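Local coordinates for outer surface protein (Borrelia burgdorferi, PDB 5IZT) that is of unknown function but belongs to the PFam54_60 family of Borrelia outer surface proteins, whose relative BbCRASP-1 binds the complement regulator factor H, at residues F204-T207 against Y208-K212; E248-K251 against F252-L255; D259-K262 against I263-G267. One frame throughout, in Å; residues are numbered along the deposited sequence.

Interaction 1 of 3, residues F204-T207 against Y208-K212; sequences FRET and YDQFK
Phe204 and Phe211 approach from opposite directions and meet at CZ of each ring, 3.5 Å apart. Their planes are inclined at 25° and neither ring lies over the face of the other: a rim-to-rim contact of two purely apolar rings, which need no polar partner where they meet. Thr207 reaches Phe211 differently: its OG1 sits over one face of the Phe211 ring, displaced from the centre, while CG2 approaches CE1 at 3.9 Å. The same hydroxyl accepts a hydrogen bond from Phe211 N at 3.0 Å and donates to a water 2.7 Å from OG1, which in turn donates to OD1 of Asp209. Threonine suits the place because it offers a hydroxyl that can give and take, beside a methyl group for the ring. Its chi1 of 57° puts OG1 between the backbone N and the carbonyl carbon, facing the chain as it returns.

That return is a type I beta turn from Thr207 to Gln210, closed by Gln210 N donating to Thr207 O at 2.9 Å. Within the turn, Asp209 pairs with Lys212 in a salt bridge, OD2 to NZ 2.9 Å, met on the syn side of the carboxylate. Glu206 and Gln210 run side by side, the carboxylate passing Gln210 CG, but their polar ends are engaged elsewhere: Glu206 OE2 by a salt bridge to Arg249 NE and a hydrogen bond with Tyr253 OH, Gln210 NE2 by Asn239 O. The buried Thr207 N has no partner.

This loop between helices 179-197 and 243-255 lies against two helices. Both phenylalanine rings meet Tyr253 of helix 243-255 and Ile263 of helix 260-274, and Lys212 also pairs with Glu264.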
ATOM      1  N   PHE A 204      -5.946  -5.207  16.272  1.00 34.61           N
ATOM      2  CA  PHE A 204      -6.890  -5.334  15.175  1.00 32.75           C
ATOM      3  C   PHE A 204      -7.085  -6.806  14.849  1.00 32.83           C
ATOM      4  O   PHE A 204      -6.127  -7.583  14.846  1.00 35.04           O
ATOM      5  CB  PHE A 204      -6.339  -4.561  13.979  1.00 30.77           C
ATOM      6  CG  PHE A 204      -7.049  -4.805  12.683  1.00 28.56           C
ATOM      7  CD1 PHE A 204      -8.044  -3.944  12.256  1.00 31.03           C
ATOM      8  CD2 PHE A 204      -6.679  -5.856  11.865  1.00 31.24           C
ATOM      9  CE1 PHE A 204      -8.680  -4.151  11.045  1.00 32.54           C
ATOM     10  CE2 PHE A 204      -7.299  -6.065  10.655  1.00 28.85           C
ATOM     11  CZ  PHE A 204      -8.305  -5.214  10.244  1.00 29.43           C
ATOM     12  N   ARG A 205      -8.330  -7.193  14.559  1.00 32.11           N
ATOM     13  CA  ARG A 205      -8.609  -8.563  14.158  1.00 31.69           C
ATOM     14  C   ARG A 205      -9.589  -8.590  12.991  1.00 30.01           C
ATOM     15  O   ARG A 205     -10.519  -7.783  12.922  1.00 30.11           O
ATOM     16  CB  ARG A 205      -9.166  -9.391  15.323  1.00 41.57           C
ATOM     17  CG  ARG A 205      -8.734 -10.847  15.262  1.00 49.43           C
ATOM     18  CD  ARG A 205      -9.293 -11.649  16.419  1.00 62.19           C
ATOM     19  NE  ARG A 205      -8.744 -13.004  16.474  1.00 69.11           N
ATOM     20  CZ  ARG A 205      -9.275 -14.060  15.861  1.00 69.40           C
ATOM     21  NH1 ARG A 205     -10.379 -13.928  15.136  1.00 59.21           N
ATOM     22  NH2 ARG A 205      -8.702 -15.252  15.977  1.00 74.47           N
ATOM     23  N   GLU A 206      -9.340  -9.505  12.062  1.00 28.75           N
ATOM     24  CA  GLU A 206     -10.176  -9.667  10.875  1.00 27.36           C
ATOM     25  C   GLU A 206     -11.504 -10.350  11.228  1.00 28.39           C
ATOM     26  O   GLU A 206     -11.524 -11.367  11.926  1.00 31.32           O
ATOM     27  CB  GLU A 206      -9.388 -10.485   9.856  1.00 32.40           C
ATOM     28  CG  GLU A 206     -10.129 -11.029   8.679  1.00 33.54           C
ATOM     29  CD  GLU A 206      -9.198 -11.794   7.751  1.00 24.69           C
ATOM     30  OE1 GLU A 206      -8.911 -12.984   8.018  1.00 25.70           O
ATOM     31  OE2 GLU A 206      -8.767 -11.218   6.747  1.00 24.48           O
ATOM     32  N   THR A 207     -12.614  -9.796  10.738  1.00 27.96           N
ATOM     33  CA  THR A 207     -13.916 -10.410  10.954  1.00 28.82           C
ATOM     34  C   THR A 207     -14.081 -11.657  10.092  1.00 29.09           C
ATOM     35  O   THR A 207     -13.356 -11.877   9.121  1.00 26.90           O
ATOM     36  CB  THR A 207     -15.040  -9.429  10.646  1.00 36.97           C
ATOM     37  OG1 THR A 207     -14.895  -8.966   9.303  1.00 31.51           O
ATOM     38  CG2 THR A 207     -14.983  -8.243  11.603  1.00 48.59           C
ATOM     39  N   TYR A 208     -15.069 -12.485  10.454  1.00 29.92           N
ATOM     40  CA  TYR A 208     -15.223 -13.746   9.736  1.00 29.88           C
ATOM     41  C   TYR A 208     -15.516 -13.512   8.255  1.00 27.35           C
ATOM     42  O   TYR A 208     -14.986 -14.222   7.393  1.00 32.21           O
ATOM     43  CB  TYR A 208     -16.324 -14.611  10.358  1.00 32.41           C
ATOM     44  CG  TYR A 208     -16.392 -15.952   9.674  1.00 44.09           C
ATOM     45  CD1 TYR A 208     -15.503 -16.966  10.022  1.00 57.88           C
ATOM     46  CD2 TYR A 208     -17.306 -16.202   8.656  1.00 49.09           C
ATOM     47  CE1 TYR A 208     -15.533 -18.195   9.394  1.00 66.27           C
ATOM     48  CE2 TYR A 208     -17.344 -17.430   8.019  1.00 56.00           C
ATOM     49  CZ  TYR A 208     -16.457 -18.424   8.395  1.00 65.86           C
ATOM     50  OH  TYR A 208     -16.488 -19.650   7.773  1.00 71.94           O
ATOM     51  N   ASP A 209     -16.355 -12.525   7.935  1.00 23.94           N
ATOM     52  CA  ASP A 209     -16.653 -12.247   6.533  1.00 21.72           C
ATOM     53  C   ASP A 209     -15.598 -11.353   5.862  1.00 21.63           C
ATOM     54  O   ASP A 209     -15.867 -10.825   4.774  1.00 16.99           O
ATOM     55  CB  ASP A 209     -18.074 -11.656   6.388  1.00 29.21           C
ATOM     56  CG  ASP A 209     -18.229 -10.245   6.974  1.00 32.09           C
ATOM     57  OD1 ASP A 209     -17.234  -9.581   7.317  1.00 28.25           O
ATOM     58  OD2 ASP A 209     -19.387  -9.787   7.098  1.00 30.58           O
ATOM     59  N   GLN A 210     -14.427 -11.186   6.489  1.00 16.98           N
ATOM     60  CA  GLN A 210     -13.310 -10.385   5.956  1.00 15.71           C
ATOM     61  C   GLN A 210     -13.798  -9.011   5.475  1.00 18.73           C
ATOM     62  O   GLN A 210     -13.509  -8.571   4.357  1.00 15.03           O
ATOM     63  CB  GLN A 210     -12.575 -11.146   4.838  1.00 16.92           C
ATOM     64  CG  GLN A 210     -12.109 -12.539   5.287  1.00 17.33           C
ATOM     65  CD  GLN A 210     -11.719 -13.476   4.136  1.00 16.80           C
ATOM     66  OE1 GLN A 210     -11.550 -13.054   2.996  1.00 14.57           O
ATOM     67  NE2 GLN A 210     -11.585 -14.763   4.448  1.00 17.54           N
ATOM     68  N   PHE A 211     -14.574  -8.346   6.339  1.00 20.45           N
ATOM     69  CA  PHE A 211     -15.093  -6.995   6.097  1.00 23.70           C
ATOM     70  C   PHE A 211     -15.869  -6.916   4.780  1.00 18.46           C
ATOM     71  O   PHE A 211     -15.688  -5.991   3.984  1.00 22.04           O
ATOM     72  CB  PHE A 211     -13.959  -5.962   6.136  1.00 17.99           C
ATOM     73  CG  PHE A 211     -13.133  -6.031   7.397  1.00 20.68           C
ATOM     74  CD1 PHE A 211     -13.607  -5.490   8.585  1.00 33.45           C
ATOM     75  CD2 PHE A 211     -11.893  -6.665   7.400  1.00 16.95           C
ATOM     76  CE1 PHE A 211     -12.856  -5.572   9.762  1.00 35.39           C
ATOM     77  CE2 PHE A 211     -11.138  -6.753   8.563  1.00 19.63           C
ATOM     78  CZ  PHE A 211     -11.620  -6.204   9.750  1.00 31.67           C
ATOM     79  N   LYS A 212     -16.746  -7.901   4.568  1.00 16.58           N
ATOM     80  CA  LYS A 212     -17.622  -8.065   3.405  1.00 19.47           C
ATOM     81  C   LYS A 212     -16.840  -8.357   2.133  1.00 16.82           C
ATOM     82  O   LYS A 212     -17.421  -8.336   1.033  1.00 16.49           O
ATOM     83  CB  LYS A 212     -18.531  -6.845   3.173  1.00 20.16           C
ATOM     84  CG  LYS A 212     -19.280  -6.378   4.437  1.00 28.36           C
ATOM     85  CD  LYS A 212     -20.484  -7.228   4.756  1.00 32.83           C
ATOM     86  CE  LYS A 212     -21.127  -6.790   6.082  1.00 34.67           C
ATOM     87  NZ  LYS A 212     -20.238  -7.036   7.267  1.00 27.89           N
TER
HETATM   88  O   HOH W   1     -16.983  -7.321   9.086  1.00 27.74           O

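Interaction 2 of 3, residues E248-K251 against F252-L255; sequences ERNK and FYAL
Arg249 O receives Tyr253 N at 3.1 Å, and the next two i to i+4 bonds follow regularly: Ala254 N to Asn250 O at 2.8 Å and Leu255 N to Lys251 O at 3.0 Å. All belong to helix 243-255.

The Tyr253 side chain turns back over this framework. With CG beside its backbone N (chi1 -55°) and the ring rotated to a chi2 of -29°, it lays one face across the preceding turn, Arg249 O standing 3.3 Å above the ring centre. Arg249 runs alongside in the same direction, CB and CD each 4.1 Å from Tyr253 OH, which lies at the edge of the guanidinium group. Tyrosine suits the place by pairing a flat face for the turn with a hydroxyl at its far end, and arginine by an N-H that reaches the same acceptor. That acceptor is Glu206 OE2, a double grip that probably stabilises the carboxylate's negative charge, while Arg249 NH1 serves the carbonyls of Leu238 and Ser240.

Phe252 and Leu255 supply apolar faces to the core, both packing on Trp346 of helix 322-359, and Lys251 pairs with Glu298 of helix 280-316.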
ATOM      1  N   GLU A 248      -1.633 -11.838   3.094  1.00 18.98           N
ATOM      2  CA  GLU A 248      -1.846 -10.866   2.030  1.00 17.07           C
ATOM      3  C   GLU A 248      -3.042  -9.964   2.304  1.00 14.20           C
ATOM      4  O   GLU A 248      -2.984  -8.762   2.015  1.00 17.20           O
ATOM      5  CB  GLU A 248      -2.027 -11.562   0.679  1.00 18.63           C
ATOM      6  CG  GLU A 248      -2.179 -10.550  -0.446  1.00 30.69           C
ATOM      7  CD  GLU A 248      -1.469 -10.925  -1.719  1.00 46.10           C
ATOM      8  OE1 GLU A 248      -2.162 -11.092  -2.743  1.00 54.19           O
ATOM      9  OE2 GLU A 248      -0.233 -11.063  -1.702  1.00 45.25           O
ATOM     10  N   ARG A 249      -4.146 -10.509   2.837  1.00 13.42           N
ATOM     11  CA  ARG A 249      -5.231  -9.629   3.264  1.00 15.16           C
ATOM     12  C   ARG A 249      -4.737  -8.608   4.276  1.00 20.58           C
ATOM     13  O   ARG A 249      -5.192  -7.459   4.281  1.00 18.93           O
ATOM     14  CB  ARG A 249      -6.388 -10.433   3.873  1.00 16.44           C
ATOM     15  CG  ARG A 249      -7.008 -11.442   2.915  1.00 15.43           C
ATOM     16  CD  ARG A 249      -8.328 -11.954   3.468  1.00 13.40           C
ATOM     17  NE  ARG A 249      -8.207 -12.762   4.682  1.00 14.98           N
ATOM     18  CZ  ARG A 249      -8.108 -14.087   4.684  1.00 20.35           C
ATOM     19  NH1 ARG A 249      -8.068 -14.753   3.524  1.00 14.73           N
ATOM     20  NH2 ARG A 249      -8.068 -14.752   5.838  1.00 16.05           N
ATOM     21  N   ASN A 250      -3.795  -8.999   5.124  1.00 18.18           N
ATOM     22  CA  ASN A 250      -3.312  -8.041   6.108  0.50 20.96           C
ATOM     23  C   ASN A 250      -2.491  -6.924   5.480  1.00 18.55           C
ATOM     24  O   ASN A 250      -2.369  -5.852   6.093  1.00 17.12           O
ATOM     25  CB  ASN A 250      -2.529  -8.764   7.197  0.50 26.39           C
ATOM     26  CG  ASN A 250      -3.438  -9.285   8.294  0.50 28.36           C
ATOM     27  OD1 ASN A 250      -4.286 -10.143   8.058  0.50 30.93           O
ATOM     28  ND2 ASN A 250      -3.283  -8.749   9.494  0.50 32.74           N
ATOM     29  N   LYS A 251      -1.942  -7.127   4.275  1.00 17.79           N
ATOM     30  CA  LYS A 251      -1.302  -6.000   3.594  1.00 18.62           C
ATOM     31  C   LYS A 251      -2.331  -4.942   3.213  1.00 17.46           C
ATOM     32  O   LYS A 251      -2.035  -3.744   3.256  1.00 13.67           O
ATOM     33  CB  LYS A 251      -0.548  -6.475   2.353  1.00 19.37           C
ATOM     34  CG  LYS A 251       0.449  -7.596   2.666  1.00 24.05           C
ATOM     35  CD  LYS A 251       1.854  -7.173   2.505  1.00 31.06           C
ATOM     36  CE  LYS A 251       2.801  -8.317   2.885  1.00 36.13           C
ATOM     37  NZ  LYS A 251       3.379  -8.094   4.238  1.00 40.49           N
ATOM     38  N   PHE A 252      -3.534  -5.362   2.789  1.00 14.41           N
ATOM     39  CA  PHE A 252      -4.578  -4.374   2.522  1.00 11.97           C
ATOM     40  C   PHE A 252      -4.999  -3.668   3.805  1.00 13.85           C
ATOM     41  O   PHE A 252      -5.224  -2.450   3.808  1.00 14.62           O
ATOM     42  CB  PHE A 252      -5.810  -5.007   1.861  1.00 12.35           C
ATOM     43  CG  PHE A 252      -6.868  -3.996   1.538  1.00 18.76           C
ATOM     44  CD1 PHE A 252      -6.687  -3.103   0.471  1.00 22.27           C
ATOM     45  CD2 PHE A 252      -8.007  -3.881   2.328  1.00 20.07           C
ATOM     46  CE1 PHE A 252      -7.644  -2.134   0.184  1.00 25.29           C
ATOM     47  CE2 PHE A 252      -8.983  -2.896   2.052  1.00 17.55           C
ATOM     48  CZ  PHE A 252      -8.801  -2.033   0.970  1.00 18.98           C
ATOM     49  N   TYR A 253      -5.126  -4.410   4.900  1.00 14.31           N
ATOM     50  CA  TYR A 253      -5.464  -3.770   6.179  1.00 14.03           C
ATOM     51  C   TYR A 253      -4.385  -2.784   6.595  1.00 19.84           C
ATOM     52  O   TYR A 253      -4.683  -1.712   7.148  1.00 15.73           O
ATOM     53  CB  TYR A 253      -5.670  -4.826   7.265  1.00 15.03           C
ATOM     54  CG  TYR A 253      -6.704  -5.877   6.907  1.00 17.91           C
ATOM     55  CD1 TYR A 253      -7.759  -5.575   6.051  1.00 16.04           C
ATOM     56  CD2 TYR A 253      -6.602  -7.185   7.396  1.00 18.88           C
ATOM     57  CE1 TYR A 253      -8.699  -6.546   5.691  1.00 15.76           C
ATOM     58  CE2 TYR A 253      -7.557  -8.172   7.038  1.00 19.59           C
ATOM     59  CZ  TYR A 253      -8.592  -7.840   6.199  1.00 15.98           C
ATOM     60  OH  TYR A 253      -9.537  -8.802   5.850  1.00 18.15           O
ATOM     61  N   ALA A 254      -3.117  -3.135   6.348  1.00 18.90           N
ATOM     62  CA  ALA A 254      -2.009  -2.246   6.678  1.00 20.36           C
ATOM     63  C   ALA A 254      -2.027  -0.983   5.824  1.00 16.77           C
ATOM     64  O   ALA A 254      -1.684   0.103   6.307  1.00 16.76           O
ATOM     65  CB  ALA A 254      -0.682  -2.977   6.505  1.00 17.22           C
ATOM     66  N   LEU A 255      -2.403  -1.115   4.550  1.00 14.60           N
ATOM     67  CA  LEU A 255      -2.531   0.042   3.672  1.00 14.86           C
ATOM     68  C   LEU A 255      -3.554   1.037   4.211  1.00 20.42           C
ATOM     69  O   LEU A 255      -3.379   2.260   4.076  1.00 17.78           O
ATOM     70  CB  LEU A 255      -2.935  -0.430   2.272  1.00 13.87           C
ATOM     71  CG  LEU A 255      -3.287   0.645   1.252  1.00 14.13           C
ATOM     72  CD1 LEU A 255      -2.082   1.554   0.961  1.00 16.52           C
ATOM     73  CD2 LEU A 255      -3.805  -0.047  -0.019  1.00 24.22           C
TER

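Interaction 3 of 3, residues D259-K262 against I263-G267; sequences DQYK and IEQFG
Asp259 meets Ile263 through its carbonyl: Ile263 N donates to Asp259 O at 3.0 Å and begins the i to i+4 bonding of helix 260-274. The Ile263 side chain, with CG1 beside its own backbone N, folds back over the same oxygen, CG1 reaching Asp259 O at 3.3 Å. Asp259 is also the N-cap. Its OD1 takes the N-H of Lys262 at 3.1 Å, arriving from above the carboxylate plane; aspartate fits here because its short side chain can serve a first-turn amide that lacks a carbonyl acceptor from a preceding turn of helix.

Gln260 O accepts from Glu264 N, and Glu264 CB packs on that oxygen at 3.4 Å. The glutamate's polar end turns to Lys212 in the neighbouring loop.

Tyr261 makes the distinctive side-chain contact. Gln265 sets CG over one face of the phenol ring, 3.9 Å from its centroid and 18° off the normal, a CH-pi contact one helical turn away. A bend at chi2 (-59°) carries the Gln265 amide across the ring at an inclination of 34°, with NE2 3.6 Å from Tyr261 CE1. Glutamine offers a methylene to lie on the ring and a polar amide suited to the partly solvent-facing flank. The backbone of the pair is joined by Gln265 N to Tyr261 O.

Lys262 closes the series, its carbonyl accepting from Phe266 N at 2.9 Å, while its side chain, in the conformer given, touches Ser347 and Asp351 of helix 322-359.

The chemistry divides the helix into faces: Ile263 and Phe266 are buried and apolar, whereas Tyr261 and Gln265 form a more polar flank. At the start, the Asp259 carboxylate probably also interacts favourably with the positive end of the helix dipole.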
ATOM      1  N   ASP A 259      -7.460   0.586  10.235  1.00 19.16           N
ATOM      2  CA  ASP A 259      -8.636   1.363  10.654  1.00 20.08           C
ATOM      3  C   ASP A 259      -9.887   0.540  10.343  1.00 23.38           C
ATOM      4  O   ASP A 259     -10.324   0.466   9.193  1.00 17.72           O
ATOM      5  CB  ASP A 259      -8.642   2.712   9.939  1.00 18.08           C
ATOM      6  CG  ASP A 259      -9.774   3.651  10.386  1.00 29.17           C
ATOM      7  OD1 ASP A 259     -10.901   3.215  10.661  1.00 23.80           O
ATOM      8  OD2 ASP A 259      -9.548   4.874  10.405  1.00 32.17           O
ATOM      9  N   GLN A 260     -10.480  -0.064  11.376  1.00 17.43           N
ATOM     10  CA  GLN A 260     -11.621  -0.956  11.170  0.61 16.83           C
ATOM     11  C   GLN A 260     -12.757  -0.247  10.445  1.00 16.67           C
ATOM     12  O   GLN A 260     -13.377  -0.803   9.530  1.00 16.66           O
ATOM     13  CB  GLN A 260     -12.111  -1.491  12.517  0.61 22.74           C
ATOM     14  CG  GLN A 260     -13.394  -2.320  12.426  0.61 25.84           C
ATOM     15  CD  GLN A 260     -14.137  -2.444  13.767  0.61 31.99           C
ATOM     16  OE1 GLN A 260     -14.316  -1.464  14.499  0.61 22.16           O
ATOM     17  NE2 GLN A 260     -14.575  -3.658  14.085  0.61 33.97           N
ATOM     18  N   TYR A 261     -13.048   0.991  10.845  1.00 18.09           N
ATOM     19  CA  TYR A 261     -14.132   1.739  10.198  1.00 19.22           C
ATOM     20  C   TYR A 261     -13.915   1.865   8.700  1.00 20.18           C
ATOM     21  O   TYR A 261     -14.809   1.552   7.899  1.00 16.08           O
ATOM     22  CB  TYR A 261     -14.247   3.129  10.807  1.00 20.41           C
ATOM     23  CG  TYR A 261     -15.365   3.935  10.187  1.00 21.29           C
ATOM     24  CD1 TYR A 261     -16.700   3.645  10.458  1.00 21.96           C
ATOM     25  CD2 TYR A 261     -15.082   4.930   9.253  1.00 30.09           C
ATOM     26  CE1 TYR A 261     -17.717   4.394   9.886  1.00 35.18           C
ATOM     27  CE2 TYR A 261     -16.090   5.669   8.658  1.00 31.04           C
ATOM     28  CZ  TYR A 261     -17.404   5.393   8.972  1.00 37.07           C
ATOM     29  OH  TYR A 261     -18.409   6.120   8.374  1.00 41.70           O
ATOM     30  N   LYS A 262     -12.739   2.367   8.290  1.00 17.66           N
ATOM     31  CA  LYS A 262     -12.486   2.584   6.865  0.51 16.61           C
ATOM     32  C   LYS A 262     -12.476   1.274   6.092  1.00 14.59           C
ATOM     33  O   LYS A 262     -12.970   1.208   4.965  1.00 19.01           O
ATOM     34  CB  LYS A 262     -11.152   3.311   6.659  0.51 17.86           C
ATOM     35  CG  LYS A 262     -11.039   4.652   7.356  0.51 24.86           C
ATOM     36  CD  LYS A 262      -9.804   5.438   6.885  0.51 27.76           C
ATOM     37  CE  LYS A 262      -8.548   4.567   6.793  0.51 24.28           C
ATOM     38  NZ  LYS A 262      -7.306   5.407   6.679  0.51 24.04           N
ATOM     39  N   ILE A 263     -11.893   0.219   6.674  1.00 15.62           N
ATOM     40  CA  ILE A 263     -11.860  -1.071   5.986  1.00 11.87           C
ATOM     41  C   ILE A 263     -13.273  -1.625   5.810  1.00 12.30           C
ATOM     42  O   ILE A 263     -13.613  -2.161   4.740  1.00 15.50           O
ATOM     43  CB  ILE A 263     -10.938  -2.051   6.738  1.00 14.67           C
ATOM     44  CG1 ILE A 263      -9.496  -1.525   6.759  1.00 12.98           C
ATOM     45  CG2 ILE A 263     -10.975  -3.468   6.112  1.00 18.04           C
ATOM     46  CD1 ILE A 263      -8.628  -2.261   7.794  1.00 12.98           C
ATOM     47  N   GLU A 264     -14.114  -1.499   6.841  1.00 17.03           N
ATOM     48  CA  GLU A 264     -15.493  -1.963   6.705  0.50 17.09           C
ATOM     49  C   GLU A 264     -16.243  -1.158   5.650  1.00 16.51           C
ATOM     50  O   GLU A 264     -17.028  -1.726   4.880  1.00 17.99           O
ATOM     51  CB  GLU A 264     -16.223  -1.893   8.050  0.50 17.30           C
ATOM     52  CG  GLU A 264     -17.668  -2.388   8.012  0.50 21.16           C
ATOM     53  CD  GLU A 264     -17.796  -3.909   7.902  0.50 24.02           C
ATOM     54  OE1 GLU A 264     -18.848  -4.394   7.418  0.50 18.43           O
ATOM     55  OE2 GLU A 264     -16.858  -4.618   8.304  0.50 14.75           O
ATOM     56  N   GLN A 265     -16.028   0.161   5.603  1.00 15.46           N
ATOM     57  CA  GLN A 265     -16.700   0.988   4.605  1.00 14.59           C
ATOM     58  C   GLN A 265     -16.279   0.590   3.200  1.00 15.38           C
ATOM     59  O   GLN A 265     -17.117   0.440   2.298  1.00 16.03           O
ATOM     60  CB  GLN A 265     -16.387   2.463   4.856  1.00 15.18           C
ATOM     61  CG  GLN A 265     -17.061   3.031   6.097  1.00 25.06           C
ATOM     62  CD  GLN A 265     -18.579   2.911   6.022  1.00 31.74           C
ATOM     63  OE1 GLN A 265     -19.181   3.128   4.974  1.00 34.87           O
ATOM     64  NE2 GLN A 265     -19.199   2.544   7.136  1.00 31.06           N
ATOM     65  N   PHE A 266     -14.974   0.426   2.998  1.00 15.44           N
ATOM     66  CA  PHE A 266     -14.435   0.046   1.697  1.00 15.94           C
ATOM     67  C   PHE A 266     -14.958  -1.319   1.273  1.00 15.01           C
ATOM     68  O   PHE A 266     -15.367  -1.514   0.118  1.00 15.54           O
ATOM     69  CB  PHE A 266     -12.890   0.049   1.755  1.00 13.87           C
ATOM     70  CG  PHE A 266     -12.230  -0.148   0.405  1.00 15.35           C
ATOM     71  CD1 PHE A 266     -12.041  -1.421  -0.105  1.00 15.25           C
ATOM     72  CD2 PHE A 266     -11.788   0.939  -0.323  1.00 22.26           C
ATOM     73  CE1 PHE A 266     -11.453  -1.608  -1.356  1.00 14.80           C
ATOM     74  CE2 PHE A 266     -11.189   0.769  -1.568  1.00 26.02           C
ATOM     75  CZ  PHE A 266     -11.014  -0.508  -2.080  1.00 20.08           C
ATOM     76  N   GLY A 267     -14.943  -2.287   2.188  1.00 14.35           N
ATOM     77  CA  GLY A 267     -15.481  -3.604   1.865  1.00 17.61           C
ATOM     78  C   GLY A 267     -16.953  -3.569   1.487  1.00 16.88           C
ATOM     79  O   GLY A 267     -17.391  -4.277   0.571  1.00 16.00           O
TER

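Overall arrangement
Along the chain the three contacts come in series: the loop of interaction 1, then helix 243-255 with interaction 2, then helix 260-274 with interaction 3. In space they form a compact triangle, the centre of interaction 1 about 12 Å from that of interaction 2 and about 10 Å from that of interaction 3, with 2 and 3 about 12 Å apart. One salt bridge runs from the loop to each helix. Between the helices, Phe252 packs on Phe266 and Tyr253 on Ile263. Together they join an irregular segment to two successive helices of an all-helical protein within its BbCRASP-1-like family region.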